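Local coordinates for protein N-acetyl-L-2,4-diaminobutyric acid deacetylase (Ruegeria pomeroyi, PDB 6TWL) that probably removes the acetyl group from N-acetyl-L-2,4-diaminobutyric acid during ectoine breakdown, as a zinc-dependent deacetylase, at residues 90-95 and 119-124; 271-276 and 308-313. One frame throughout, in Å; residues are numbered along the deposited sequence.

Interaction 1: residues 90-95 and 119-124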
loop_
_atom_site.group_PDB
_atom_site.type_symbol
_atom_site.label_atom_id
_atom_site.label_comp_id
_atom_site.label_asym_id
_atom_site.label_seq_id
_atom_site.Cartn_x
_atom_site.Cartn_y
_atom_site.Cartn_z
ATOM N N PHE A 90 9.145 -4.883 -0.658
ATOM C CA PHE A 90 8.577 -5.837 -1.600
ATOM C C PHE A 90 8.796 -5.366 -3.032
ATOM O O PHE A 90 8.016 -5.690 -3.930
ATOM C CB PHE A 90 7.091 -6.051 -1.309
ATOM C CG PHE A 90 6.513 -7.287 -1.934
ATOM C CD1 PHE A 90 7.257 -8.452 -2.026
ATOM C CD2 PHE A 90 5.214 -7.287 -2.416
ATOM C CE1 PHE A 90 6.718 -9.588 -2.601
ATOM C CE2 PHE A 90 4.670 -8.420 -2.988
ATOM C CZ PHE A 90 5.423 -9.572 -3.080
ATOM N N ASN A 91 9.863 -4.599 -3.256
ATOM C CA ASN A 91 10.135 -3.956 -4.540
ATOM C C ASN A 91 11.327 -4.644 -5.202
ATOM O O ASN A 91 12.484 -4.350 -4.885
ATOM C CB ASN A 91 10.387 -2.461 -4.352
ATOM C CG ASN A 91 11.396 -2.171 -3.256
ATOM O OD1 ASN A 91 11.251 -2.635 -2.124
ATOM N ND2 ASN A 91 12.433 -1.407 -3.591
ATOM N N TYR A 92 11.033 -5.562 -6.119
ATOM C CA TYR A 92 12.064 -6.183 -6.932
ATOM C C TYR A 92 12.797 -5.117 -7.749
ATOM O O TYR A 92 12.188 -4.139 -8.195
ATOM C CB TYR A 92 11.432 -7.224 -7.855
ATOM C CG TYR A 92 12.406 -8.074 -8.639
ATOM C CD1 TYR A 92 12.985 -9.199 -8.071
ATOM C CD2 TYR A 92 12.731 -7.760 -9.952
ATOM C CE1 TYR A 92 13.872 -9.975 -8.781
ATOM C CE2 TYR A 92 13.615 -8.539 -10.674
ATOM C CZ TYR A 92 14.180 -9.648 -10.084
ATOM O OH TYR A 92 15.062 -10.427 -10.799
ATOM N N PRO A 93 14.116 -5.273 -7.960
ATOM C CA PRO A 93 14.969 -6.354 -7.460
ATOM C C PRO A 93 15.732 -5.992 -6.194
ATOM O O PRO A 93 16.385 -6.845 -5.590
ATOM C CB PRO A 93 15.939 -6.569 -8.616
ATOM C CG PRO A 93 16.142 -5.175 -9.155
ATOM C CD PRO A 93 14.841 -4.421 -8.922
ATOM N N ALA A 94 15.649 -4.722 -5.803
ATOM C CA ALA A 94 16.470 -4.228 -4.706
ATOM C C ALA A 94 15.995 -4.770 -3.367
ATOM O O ALA A 94 16.803 -5.228 -2.550
ATOM C CB ALA A 94 16.461 -2.705 -4.706
ATOM N N PHE A 95 14.685 -4.732 -3.128
ATOM C CA PHE A 95 14.099 -5.062 -1.829
ATOM C C PHE A 95 14.755 -4.254 -0.714
ATOM O O PHE A 95 15.149 -4.777 0.330
ATOM C CB PHE A 95 14.180 -6.560 -1.547
ATOM C CG PHE A 95 13.337 -7.387 -2.463
ATOM C CD1 PHE A 95 11.955 -7.334 -2.390
ATOM C CD2 PHE A 95 13.925 -8.210 -3.407
ATOM C CE1 PHE A 95 11.174 -8.094 -3.236
ATOM C CE2 PHE A 95 13.151 -8.973 -4.256
ATOM C CZ PHE A 95 11.773 -8.913 -4.172
ATOM N N GLY A 119 9.881 -20.510 -13.394
ATOM C CA GLY A 119 9.726 -19.359 -14.265
ATOM C C GLY A 119 10.746 -18.258 -14.070
ATOM O O GLY A 119 11.870 -18.511 -13.627
ATOM N N THR A 120 10.359 -17.028 -14.417
ATOM C CA THR A 120 11.168 -15.842 -14.158
ATOM C C THR A 120 11.515 -15.775 -12.677
ATOM O O THR A 120 10.861 -16.421 -11.852
ATOM C CB THR A 120 10.427 -14.566 -14.583
ATOM O OG1 THR A 120 9.761 -14.786 -15.832
ATOM C CG2 THR A 120 11.380 -13.377 -14.724
ATOM N N VAL A 121 12.560 -15.025 -12.331
ATOM C CA VAL A 121 12.820 -14.755 -10.921
ATOM C C VAL A 121 11.596 -14.115 -10.278
ATOM O O VAL A 121 11.198 -14.481 -9.165
ATOM C CB VAL A 121 14.071 -13.872 -10.765
ATOM C CG1 VAL A 121 14.068 -13.205 -9.412
ATOM C CG2 VAL A 121 15.320 -14.700 -10.933
ATOM N N THR A 122 10.965 -13.167 -10.978
ATOM C CA THR A 122 9.793 -12.494 -10.425
ATOM C C THR A 122 8.597 -13.432 -10.309
ATOM O O THR A 122 7.774 -13.271 -9.400
ATOM C CB THR A 122 9.419 -11.280 -11.277
ATOM O OG1 THR A 122 9.409 -11.649 -12.662
ATOM C CG2 THR A 122 10.416 -10.153 -11.066
ATOM N N GLU A 123 8.471 -14.403 -11.216
ATOM C CA GLU A 123 7.368 -15.353 -11.123
ATOM C C GLU A 123 7.622 -16.421 -10.067
ATOM O O GLU A 123 6.666 -16.973 -9.512
ATOM C CB GLU A 123 7.102 -15.994 -12.486
ATOM C CG GLU A 123 7.134 -14.998 -13.632
ATOM C CD GLU A 123 6.740 -15.606 -14.962
ATOM O OE1 GLU A 123 6.204 -16.732 -14.973
ATOM O OE2 GLU A 123 6.985 -14.958 -16.003
ATOM N N LYS A 124 8.890 -16.723 -9.776
ATOM C CA LYS A 124 9.195 -17.605 -8.655
ATOM C C LYS A 124 8.861 -16.931 -7.329
ATOM O O LYS A 124 8.345 -17.576 -6.409
ATOM C CB LYS A 124 10.668 -18.016 -8.695
ATOM C CG LYS A 124 11.011 -19.012 -9.796
ATOM C CD LYS A 124 12.426 -19.557 -9.639
ATOM C CE LYS A 124 12.961 -20.106 -10.956
ATOM N NZ LYS A 124 14.263 -20.812 -10.790
#
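The aromatic ring of Y92 lies across the first turn of helix 121-133 and meets two successive residues there, T122 with one face and V121 obliquely beside its hydroxyl. The methyl CG2 of T122 sits over the ring in a CH-pi contact, 3.6 Å from the ring centroid and 15° off the normal, displaced a little toward CD2 and CE2. On the opposite face lies CB of P93, which follows a cis peptide bond, so the ring is sandwiched between its own neighbour in sequence and the helix. With CG anti to the backbone N (chi1 -173°), the tyrosine extends toward the helix and carries its far end to V121. V121 CG1 comes to 3.3 Å from both CE1 and OH of Y92, the first of these close for two carbons. The side chain of Y92 crosses those of V121 and T122 at about a right angle. T122 turns its hydroxyl elsewhere, into a weak hydrogen bond with S112. Just before the helix, T120 OG1 donates a hydrogen bond to E123 OE2 at 2.8 Å, reaching the carboxylate from above its plane. I125, one turn on from V121, also touches Y92 and F95. This is loop-to-helix packing within the succinylglutamate desuccinylase/aspartoacylase catalytic domain, with the Y92 side chain about 9 Å from that of H58, a zinc ligand of this enzyme, here without metal.

Interaction 2: residues 271-276 and 308-313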
loop_
_atom_site.group_PDB
_atom_site.type_symbol
_atom_site.label_atom_id
_atom_site.label_comp_id
_atom_site.label_asym_id
_atom_site.label_seq_id
_atom_site.Cartn_x
_atom_site.Cartn_y
_atom_site.Cartn_z
ATOM N N ILE A 271 -5.803 24.332 -5.075
ATOM C CA ILE A 271 -6.651 23.870 -3.972
ATOM C C ILE A 271 -5.848 23.065 -2.937
ATOM O O ILE A 271 -4.886 22.363 -3.272
ATOM C CB ILE A 271 -7.855 23.050 -4.523
ATOM C CG1 ILE A 271 -8.710 23.884 -5.484
ATOM C CG2 ILE A 271 -8.784 22.563 -3.408
ATOM C CD1 ILE A 271 -9.075 25.285 -4.961
ATOM N N ASP A 272 -6.261 23.165 -1.660
ATOM C CA ASP A 272 -5.754 22.278 -0.606
ATOM C C ASP A 272 -6.010 20.804 -0.907
ATOM O O ASP A 272 -7.146 20.411 -1.191
ATOM C CB ASP A 272 -6.423 22.577 0.740
ATOM C CG ASP A 272 -5.872 23.779 1.451
ATOM O OD1 ASP A 272 -5.085 23.576 2.391
ATOM O OD2 ASP A 272 -6.202 24.921 1.016
ATOM N N LEU A 273 -4.964 19.973 -0.799
ATOM C CA LEU A 273 -5.188 18.542 -0.579
ATOM C C LEU A 273 -6.127 18.386 0.610
ATOM O O LEU A 273 -5.911 18.997 1.660
ATOM C CB LEU A 273 -3.872 17.795 -0.297
ATOM C CG LEU A 273 -3.210 16.901 -1.353
ATOM C CD1 LEU A 273 -2.123 16.038 -0.720
ATOM C CD2 LEU A 273 -4.242 16.034 -2.061
ATOM N N GLY A 274 -7.199 17.608 0.445
ATOM C CA GLY A 274 -8.213 17.502 1.487
ATOM C C GLY A 274 -9.288 18.579 1.484
ATOM O O GLY A 274 -10.262 18.457 2.237
ATOM N N ALA A 275 -9.154 19.640 0.644
ATOM C CA ALA A 275 -10.134 20.718 0.707
ATOM C C ALA A 275 -11.374 20.388 -0.108
ATOM O O ALA A 275 -11.291 19.685 -1.120
ATOM C CB ALA A 275 -9.549 22.015 0.172
ATOM N N PRO A 276 -12.522 20.933 0.288
ATOM C CA PRO A 276 -13.745 20.682 -0.474
ATOM C C PRO A 276 -13.679 21.354 -1.833
ATOM O O PRO A 276 -13.050 22.400 -2.009
ATOM C CB PRO A 276 -14.838 21.302 0.401
ATOM C CG PRO A 276 -14.138 22.408 1.119
ATOM C CD PRO A 276 -12.740 21.909 1.373
ATOM N N ILE A 308 -8.314 14.443 -2.927
ATOM C CA ILE A 308 -7.626 13.397 -2.177
ATOM C C ILE A 308 -6.266 13.056 -2.761
ATOM O O ILE A 308 -5.490 12.340 -2.106
ATOM C CB ILE A 308 -8.490 12.124 -2.070
ATOM C CG1 ILE A 308 -8.842 11.601 -3.465
ATOM C CG2 ILE A 308 -9.758 12.417 -1.292
ATOM C CD1 ILE A 308 -9.173 10.124 -3.496
ATOM N N SER A 309 -5.950 13.539 -3.959
ATOM C CA SER A 309 -4.660 13.295 -4.583
ATOM C C SER A 309 -4.338 14.453 -5.513
ATOM O O SER A 309 -5.239 15.108 -6.044
ATOM C CB SER A 309 -4.645 11.977 -5.362
ATOM O OG SER A 309 -3.319 11.600 -5.684
ATOM N N ARG A 310 -3.044 14.698 -5.704
ATOM C CA ARG A 310 -2.598 15.789 -6.558
ATOM C C ARG A 310 -1.237 15.453 -7.145
ATOM O O ARG A 310 -0.436 14.745 -6.528
ATOM C CB ARG A 310 -2.517 17.113 -5.789
ATOM C CG ARG A 310 -1.656 17.059 -4.535
ATOM C CD ARG A 310 -1.024 18.410 -4.224
ATOM N NE ARG A 310 -0.171 18.883 -5.310
ATOM C CZ ARG A 310 0.778 19.804 -5.169
ATOM N NH1 ARG A 310 1.001 20.357 -3.984
ATOM N NH2 ARG A 310 1.506 20.172 -6.214
ATOM N N HIS A 311 -0.988 15.961 -8.351
ATOM C CA HIS A 311 0.355 15.925 -8.915
ATOM C C HIS A 311 1.323 16.643 -7.985
ATOM O O HIS A 311 1.076 17.776 -7.562
ATOM C CB HIS A 311 0.363 16.577 -10.297
ATOM C CG HIS A 311 1.680 16.495 -11.003
ATOM N ND1 HIS A 311 2.110 15.355 -11.646
ATOM C CD2 HIS A 311 2.657 17.416 -11.177
ATOM C CE1 HIS A 311 3.297 15.575 -12.182
ATOM N NE2 HIS A 311 3.652 16.819 -11.912
ATOM N N PHE A 312 2.404 15.954 -7.618
ATOM C CA PHE A 312 3.374 16.526 -6.689
ATOM C C PHE A 312 4.448 17.418 -7.324
ATOM O O PHE A 312 4.657 18.533 -6.836
ATOM C CB PHE A 312 4.033 15.405 -5.882
ATOM C CG PHE A 312 4.854 15.898 -4.731
ATOM C CD1 PHE A 312 4.237 16.420 -3.606
ATOM C CD2 PHE A 312 6.235 15.842 -4.772
ATOM C CE1 PHE A 312 4.983 16.880 -2.541
ATOM C CE2 PHE A 312 6.991 16.299 -3.708
ATOM C CZ PHE A 312 6.363 16.818 -2.589
ATOM N N PRO A 313 5.148 17.006 -8.390
ATOM C CA PRO A 313 6.315 17.783 -8.836
ATOM C C PRO A 313 5.922 19.115 -9.463
ATOM O O PRO A 313 4.769 19.366 -9.817
ATOM C CB PRO A 313 7.000 16.869 -9.860
ATOM C CG PRO A 313 6.446 15.516 -9.618
ATOM C CD PRO A 313 5.043 15.740 -9.140
#
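L273 reaches over strand 305-311 and packs its branched end against R310 and the backbone just before it. L273 CG and R310 CG approach closest, at 3.5 Å, the two side chains crossing at about a right angle. Methyl CD2 of L273 settles on the strand backbone, 3.6 Å from S309 N and 3.7 Å from I308 C. The CB bond of L273 does not point at the strand, and a chi1 of -105°, off the staggered minima, brings CG and CD2 onto it. R310 places CG between its backbone N and carbonyl carbon (chi1 55°), which brings its methylenes against the leucine; a bend at chi3 carries the guanidinium on along the chain to the next carbonyl. There R310 NE and NH2 each make a weak, bent hydrogen bond of 2.8 Å to H311 O. L273 and G274 are central in the type II turn D272 to A275, seated on strand 305-311 by backbone hydrogen bonds between G274 and A275 and V307. I308 and S309 form a classic beta bulge opposite V324. Across the segments the chemistry is van der Waals packing, leucine carbons on arginine methylenes and a peptide unit, while the guanidinium is weakly tied within its own segment.

From the N terminus, the chain leaves strand 82-87, passes through 90-95 and returns at helix 121-133, where interaction 1 closes a loop with neither helix nor strand in its modelled part, 100-107 being unmodelled. That loop is complete long before interaction 2 begins, so the two contacts stand in series, neither nested nor crossed. Interaction 2 joins the turn after strand 265-269 to strand 305-311, closing a C-terminal loop that includes strands 282-287 and 297-300. The centres of interactions 1 and 2 are about 33 Å apart, on opposite sides of the chain's centre. One ties a loop to a helix in the catalytic domain; the other ties a turn to an antiparallel sheet.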